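PUM-HD domain-containing protein (PDB 7CGF) probably regulates messenger RNAs by binding their 3' untranslated regions through its Pumilio homology domain, the part present here in complex with RNA. Local coordinates at residues R148-Q153 / D176-S181; K161-V166 / E203-S208. The protein carries 2 engineered substitutions. All blocks are in the same frame, centred on the assembly; numbering follows the deposited sequence.

How the interactions relate
Both interactions lie on neighbouring helices of the Pumilio superhelix, their centres about 15 Å apart and their nearest atoms about 6 Å apart without touching. Their segments alternate along the chain: 148-153 ends just before helix 155-165, which carries 161-166, and 176-181 closes helix 172-178 before helix 194-204 leads to 203-208. Interaction 1 is a buried apolar contact whose first segment continues to the phosphate of A6 of chain B. Interaction 2 is partly exposed, with its nearest atom about 5 Å from the RNA. Helix 194-204 connects them, since its Val197 touches both Met150 of interaction 1 and Ile163 of interaction 2.

Interaction 1: residues R148-Q153 / D176-S181; sequences RCMKDQ and DTLLES. With nucleotides of chain B.
The flat amide of Gln153 meets the phosphate of A6 of chain B through its nitrogen: NE2 donates to OP1 at 2.6 Å, with an N-H...O angle of 144°, so the bond is short but bent. OP1 stands slightly off the amide plane and takes the N-H on the CG side. Nearer the backbone, Gln153 CG runs past the ribose, 3.8 Å from O4' of the same nucleotide. This is the RNA-binding surface of a Pumilio homology domain, a curved stack of helical repeats, and the loop after helix 146-150 delivers the glutamine to it. With CG anti to the backbone N (chi1 177°) and an extended chain beyond, the side chain spans the distance to the phosphate. If an alanine stood here, OP1 would probably lose this neutral donor and the ribose its apolar neighbour, setting this part of the RNA backbone freer to shift. Just before it, Asp152 OD2 accepts from the backbone N atoms of Asn154 and Gly155, capping the start of helix 155-165 and fixing the turn that carries Gln153. Away from the RNA, the two protein segments meet through purely apolar packing between helix 146-150 and the end of helix 172-178. Met150 and Thr177 lie alongside with their side chains running in opposite senses, Met150 SD 3.7 Å from Thr177 CG2, while the hydroxyl OG1 of Thr177 is bonded to Phe173 O within its own helix. Leu178 is also covered by Ile185, Met188, Val198 and Cys201, so the contact belongs to a continuous core. A bend at chi3 (43°) brings the terminal methyl of Met150 against Leu178, where CE sits only 3.4 Å from CD2, tighter than ordinary carbon contact.

Interaction 2: residues K161-V166 / E203-S208; sequences KAIEKV and EHCSPS
Ile163 O is met by two atoms of His204, CB at 3.6 Å and CG at 3.8 Å, ordinary contacts with no hydrogen bond. The same histidine meets the Ile163 side chain, whose CG2 methyl lies 3.9 Å from His204 CB. One face of the imidazole is taken by Glu164: its CA stands 4.1 Å from the ring centroid and only 5° off the ring normal, a CH-pi contact centred on the face. Since chi2 is -83°, the ring is turned broadside to the backbone of helix 155-165 rather than pointing into it. Farther out, Glu164 CG passes 3.8 Å from His204 NE2, and the carboxylate and ring planes are inclined at 56°. That carboxylate does not bond the ring; its OE1 lies 4.0 Å from Lys161 NZ, a long ion pair one helical turn back, and OE2 has a weak, long one with Arg200. Glu164 OE2, 5.2 Å from His204 NE2, might slightly favour a protonated ring, though the two atoms are not in contact. Lys161 NZ has a firmer partner in Glu128, and Glu203 is held by Arg200 and His236. Cys205 adds an apolar contact, its SG loosely placed 4.5 Å from Ile163 CG2. Ser206 then takes the N-cap position of helix 207-219, and its backbone N is bonded to Gln209 OE1. The contact thus joins the end of helix 155-165 to the turn between helices 194-204 and 207-219, with Ile163 packed on Val197 and Cys201 of helix 194-204 and on Ile174 of helix 172-178.

Interaction 1: residues R148-Q153 / D176-S181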
loop_
_atom_site.group_PDB
_atom_site.type_symbol
_atom_site.label_atom_id
_atom_site.label_comp_id
_atom_site.label_asym_id
_atom_site.label_seq_id
_atom_site.Cartn_x
_atom_site.Cartn_y
_atom_site.Cartn_z
ATOM N N ARG A 148 -9.849 14.156 1.869
ATOM C CA ARG A 148 -9.121 14.171 3.130
ATOM C C ARG A 148 -8.799 12.756 3.581
ATOM O O ARG A 148 -7.730 12.502 4.152
ATOM C CB ARG A 148 -9.942 14.924 4.183
ATOM C CG ARG A 148 -9.210 15.169 5.500
ATOM C CD ARG A 148 -9.986 16.112 6.425
ATOM N NE ARG A 148 -11.412 15.783 6.488
ATOM C CZ ARG A 148 -11.994 15.140 7.498
ATOM N NH1 ARG A 148 -11.283 14.762 8.547
ATOM N NH2 ARG A 148 -13.293 14.884 7.461
ATOM N N CYS A 149 -9.700 11.822 3.286
ATOM C CA CYS A 149 -9.482 10.426 3.652
ATOM C C CYS A 149 -8.204 9.883 3.015
ATOM O O CYS A 149 -7.434 9.161 3.657
ATOM C CB CYS A 149 -10.702 9.619 3.211
ATOM S SG CYS A 149 -11.134 8.242 4.249
ATOM N N MET A 150 -7.950 10.244 1.755
ATOM C CA MET A 150 -6.826 9.666 1.025
ATOM C C MET A 150 -5.480 10.055 1.616
ATOM O O MET A 150 -4.509 9.298 1.492
ATOM C CB MET A 150 -6.912 10.086 -0.442
ATOM C CG MET A 150 -8.129 9.507 -1.116
ATOM S SD MET A 150 -8.330 10.263 -2.750
ATOM C CE MET A 150 -6.645 10.193 -3.179
ATOM N N LYS A 151 -5.386 11.221 2.250
ATOM C CA LYS A 151 -4.134 11.694 2.824
ATOM C C LYS A 151 -4.037 11.425 4.311
ATOM O O LYS A 151 -3.116 11.924 4.961
ATOM C CB LYS A 151 -3.972 13.193 2.573
ATOM C CG LYS A 151 -3.894 13.530 1.118
ATOM C CD LYS A 151 -3.803 15.023 0.926
ATOM C CE LYS A 151 -2.425 15.541 1.262
ATOM N NZ LYS A 151 -2.286 16.952 0.795
ATOM N N ASP A 152 -4.998 10.703 4.876
ATOM C CA ASP A 152 -5.032 10.473 6.313
ATOM C C ASP A 152 -4.379 9.138 6.636
ATOM O O ASP A 152 -4.572 8.157 5.910
ATOM C CB ASP A 152 -6.472 10.495 6.839
ATOM C CG ASP A 152 -6.526 10.338 8.339
ATOM O OD1 ASP A 152 -6.128 11.285 9.060
ATOM O OD2 ASP A 152 -6.941 9.253 8.799
ATOM N N GLN A 153 -3.612 9.112 7.738
ATOM C CA GLN A 153 -2.928 7.900 8.170
ATOM C C GLN A 153 -3.901 6.739 8.307
ATOM O O GLN A 153 -3.572 5.598 7.977
ATOM C CB GLN A 153 -2.244 8.150 9.521
ATOM C CG GLN A 153 -1.560 6.957 10.111
ATOM C CD GLN A 153 -0.937 7.327 11.454
ATOM O OE1 GLN A 153 -1.515 8.111 12.207
ATOM N NE2 GLN A 153 0.234 6.800 11.740
ATOM N N ASP A 176 -11.846 9.643 -9.779
ATOM C CA ASP A 176 -12.212 11.025 -10.105
ATOM C C ASP A 176 -11.736 12.007 -9.044
ATOM O O ASP A 176 -11.612 13.208 -9.326
ATOM C CB ASP A 176 -13.733 11.173 -10.277
ATOM C CG ASP A 176 -14.282 10.395 -11.480
ATOM O OD1 ASP A 176 -13.490 9.979 -12.346
ATOM O OD2 ASP A 176 -15.520 10.213 -11.555
ATOM N N THR A 177 -11.510 11.533 -7.812
ATOM C CA THR A 177 -10.895 12.398 -6.806
ATOM C C THR A 177 -9.410 12.593 -7.089
ATOM O O THR A 177 -8.905 13.718 -7.005
ATOM C CB THR A 177 -11.102 11.818 -5.409
ATOM O OG1 THR A 177 -12.488 11.646 -5.169
ATOM C CG2 THR A 177 -10.545 12.792 -4.341
ATOM N N LEU A 178 -8.697 11.520 -7.463
ATOM C CA LEU A 178 -7.322 11.671 -7.946
ATOM C C LEU A 178 -7.231 12.654 -9.098
ATOM O O LEU A 178 -6.223 13.357 -9.234
ATOM C CB LEU A 178 -6.751 10.322 -8.393
ATOM C CG LEU A 178 -6.489 9.343 -7.239
ATOM C CD1 LEU A 178 -5.981 8.015 -7.782
ATOM C CD2 LEU A 178 -5.456 9.952 -6.313
ATOM N N LEU A 179 -8.264 12.711 -9.936
ATOM C CA LEU A 179 -8.300 13.587 -11.098
ATOM C C LEU A 179 -9.088 14.876 -10.848
ATOM O O LEU A 179 -9.405 15.590 -11.806
ATOM C CB LEU A 179 -8.904 12.835 -12.289
ATOM C CG LEU A 179 -8.090 11.630 -12.773
ATOM C CD1 LEU A 179 -8.929 10.755 -13.704
ATOM C CD2 LEU A 179 -6.826 12.115 -13.445
ATOM N N GLU A 180 -9.377 15.221 -9.593
ATOM C CA GLU A 180 -10.335 16.305 -9.384
ATOM C C GLU A 180 -9.769 17.668 -9.795
ATOM O O GLU A 180 -10.530 18.518 -10.265
ATOM C CB GLU A 180 -10.829 16.304 -7.929
ATOM C CG GLU A 180 -9.851 16.859 -6.925
ATOM C CD GLU A 180 -10.291 16.630 -5.472
ATOM O OE1 GLU A 180 -11.415 16.153 -5.248
ATOM O OE2 GLU A 180 -9.504 16.929 -4.564
ATOM N N SER A 181 -8.454 17.891 -9.660
ATOM C CA SER A 181 -7.809 19.119 -10.105
ATOM C C SER A 181 -6.465 18.777 -10.725
ATOM O O SER A 181 -5.995 17.644 -10.637
ATOM C CB SER A 181 -7.612 20.117 -8.958
ATOM O OG SER A 181 -8.863 20.590 -8.511
ATOM P P A B 6 2.320 4.437 9.679
ATOM O OP1 A B 6 2.137 5.721 10.391
ATOM O OP2 A B 6 3.382 3.473 10.045
ATOM O "O5'" A B 6 0.939 3.642 9.769
ATOM C "C5'" A B 6 0.721 2.705 10.814
ATOM C "C4'" A B 6 -0.468 3.078 11.669
ATOM O "O4'" A B 6 -1.636 3.260 10.839
ATOM C "C3'" A B 6 -0.871 2.023 12.681
ATOM O "O3'" A B 6 -0.124 2.166 13.870
ATOM C "C2'" A B 6 -2.369 2.257 12.880
ATOM O "O2'" A B 6 -2.590 3.263 13.862
ATOM C "C1'" A B 6 -2.793 2.800 11.510
ATOM N N9 A B 6 -3.456 1.798 10.644
ATOM C C8 A B 6 -4.741 1.895 10.149
ATOM N N7 A B 6 -5.094 0.867 9.388
ATOM C C5 A B 6 -3.964 0.050 9.394
ATOM C C6 A B 6 -3.681 -1.194 8.786
ATOM N N6 A B 6 -4.551 -1.847 8.007
ATOM N N1 A B 6 -2.471 -1.751 8.990
ATOM C C2 A B 6 -1.583 -1.107 9.761
ATOM N N3 A B 6 -1.727 0.059 10.385
ATOM C C4 A B 6 -2.945 0.608 10.157
#

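Interaction 2: residues K161-V166 / E203-S208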
loop_
_atom_site.group_PDB
_atom_site.type_symbol
_atom_site.label_atom_id
_atom_site.label_comp_id
_atom_site.label_asym_id
_atom_site.label_seq_id
_atom_site.Cartn_x
_atom_site.Cartn_y
_atom_site.Cartn_z
ATOM N N LYS A 161 -8.199 -0.448 1.127
ATOM C CA LYS A 161 -8.995 -1.668 1.217
ATOM C C LYS A 161 -10.141 -1.641 0.217
ATOM O O LYS A 161 -10.446 -2.659 -0.417
ATOM C CB LYS A 161 -9.533 -1.852 2.641
ATOM C CG LYS A 161 -10.248 -3.189 2.882
ATOM C CD LYS A 161 -9.298 -4.366 2.691
ATOM C CE LYS A 161 -8.547 -4.721 3.964
ATOM N NZ LYS A 161 -7.695 -5.936 3.767
ATOM N N ALA A 162 -10.791 -0.482 0.059
ATOM C CA ALA A 162 -11.865 -0.372 -0.927
ATOM C C ALA A 162 -11.361 -0.694 -2.330
ATOM O O ALA A 162 -12.013 -1.427 -3.090
ATOM C CB ALA A 162 -12.469 1.030 -0.893
ATOM N N ILE A 163 -10.216 -0.119 -2.708
ATOM C CA ILE A 163 -9.659 -0.364 -4.039
ATOM C C ILE A 163 -9.298 -1.829 -4.212
ATOM O O ILE A 163 -9.441 -2.390 -5.309
ATOM C CB ILE A 163 -8.445 0.564 -4.275
ATOM C CG1 ILE A 163 -8.912 2.018 -4.343
ATOM C CG2 ILE A 163 -7.697 0.194 -5.563
ATOM C CD1 ILE A 163 -7.778 3.033 -4.114
ATOM N N GLU A 164 -8.836 -2.474 -3.140
ATOM C CA GLU A 164 -8.444 -3.877 -3.216
ATOM C C GLU A 164 -9.647 -4.806 -3.380
ATOM O O GLU A 164 -9.556 -5.816 -4.090
ATOM C CB GLU A 164 -7.663 -4.253 -1.957
ATOM C CG GLU A 164 -6.270 -3.654 -1.900
ATOM C CD GLU A 164 -5.674 -3.717 -0.497
ATOM O OE1 GLU A 164 -6.341 -4.263 0.422
ATOM O OE2 GLU A 164 -4.548 -3.207 -0.322
ATOM N N LYS A 165 -10.775 -4.495 -2.733
ATOM C CA LYS A 165 -11.839 -5.475 -2.509
ATOM C C LYS A 165 -13.139 -5.175 -3.241
ATOM O O LYS A 165 -14.056 -6.003 -3.198
ATOM C CB LYS A 165 -12.153 -5.588 -1.006
ATOM C CG LYS A 165 -10.997 -6.027 -0.165
ATOM C CD LYS A 165 -10.553 -7.434 -0.490
ATOM C CE LYS A 165 -11.671 -8.440 -0.238
ATOM N NZ LYS A 165 -11.122 -9.821 -0.077
ATOM N N VAL A 166 -13.263 -4.026 -3.888
ATOM C CA VAL A 166 -14.508 -3.636 -4.540
ATOM C C VAL A 166 -14.269 -3.548 -6.042
ATOM O O VAL A 166 -13.211 -3.090 -6.491
ATOM C CB VAL A 166 -15.032 -2.301 -3.983
ATOM C CG1 VAL A 166 -16.364 -1.945 -4.603
ATOM C CG2 VAL A 166 -15.154 -2.379 -2.457
ATOM N N GLU A 203 -2.552 -0.737 -9.313
ATOM C CA GLU A 203 -2.580 -2.196 -9.229
ATOM C C GLU A 203 -3.934 -2.781 -9.605
ATOM O O GLU A 203 -3.988 -3.844 -10.232
ATOM C CB GLU A 203 -2.232 -2.653 -7.816
ATOM C CG GLU A 203 -0.779 -2.511 -7.460
ATOM C CD GLU A 203 -0.560 -2.579 -5.967
ATOM O OE1 GLU A 203 -1.563 -2.668 -5.222
ATOM O OE2 GLU A 203 0.617 -2.537 -5.543
ATOM N N HIS A 204 -5.041 -2.136 -9.210
ATOM C CA HIS A 204 -6.349 -2.784 -9.268
ATOM C C HIS A 204 -7.360 -2.143 -10.206
ATOM O O HIS A 204 -8.344 -2.801 -10.567
ATOM C CB HIS A 204 -6.983 -2.834 -7.872
ATOM C CG HIS A 204 -6.223 -3.671 -6.904
ATOM N ND1 HIS A 204 -6.370 -5.041 -6.834
ATOM C CD2 HIS A 204 -5.309 -3.340 -5.960
ATOM C CE1 HIS A 204 -5.576 -5.517 -5.889
ATOM N NE2 HIS A 204 -4.922 -4.509 -5.343
ATOM N N CYS A 205 -7.190 -0.884 -10.569
ATOM C CA CYS A 205 -8.196 -0.246 -11.398
ATOM C C CYS A 205 -8.034 -0.667 -12.851
ATOM O O CYS A 205 -6.993 -1.181 -13.260
ATOM C CB CYS A 205 -8.109 1.267 -11.262
ATOM S SG CYS A 205 -8.642 1.820 -9.650
ATOM N N SER A 206 -9.095 -0.448 -13.631
ATOM C CA SER A 206 -9.094 -0.840 -15.028
ATOM C C SER A 206 -8.197 0.090 -15.841
ATOM O O SER A 206 -7.944 1.228 -15.440
ATOM C CB SER A 206 -10.521 -0.833 -15.574
ATOM O OG SER A 206 -11.183 0.391 -15.297
ATOM N N PRO A 207 -7.689 -0.375 -16.990
ATOM C CA PRO A 207 -6.828 0.499 -17.804
ATOM C C PRO A 207 -7.512 1.791 -18.240
ATOM O O PRO A 207 -6.823 2.802 -18.428
ATOM C CB PRO A 207 -6.449 -0.387 -19.002
ATOM C CG PRO A 207 -7.437 -1.515 -18.988
ATOM C CD PRO A 207 -7.792 -1.730 -17.560
ATOM N N SER A 208 -8.843 1.800 -18.379
ATOM C CA SER A 208 -9.551 3.046 -18.672
ATOM C C SER A 208 -9.515 3.995 -17.489
ATOM O O SER A 208 -9.559 5.219 -17.667
ATOM C CB SER A 208 -11.008 2.765 -19.055
ATOM O OG SER A 208 -11.901 2.973 -17.958
#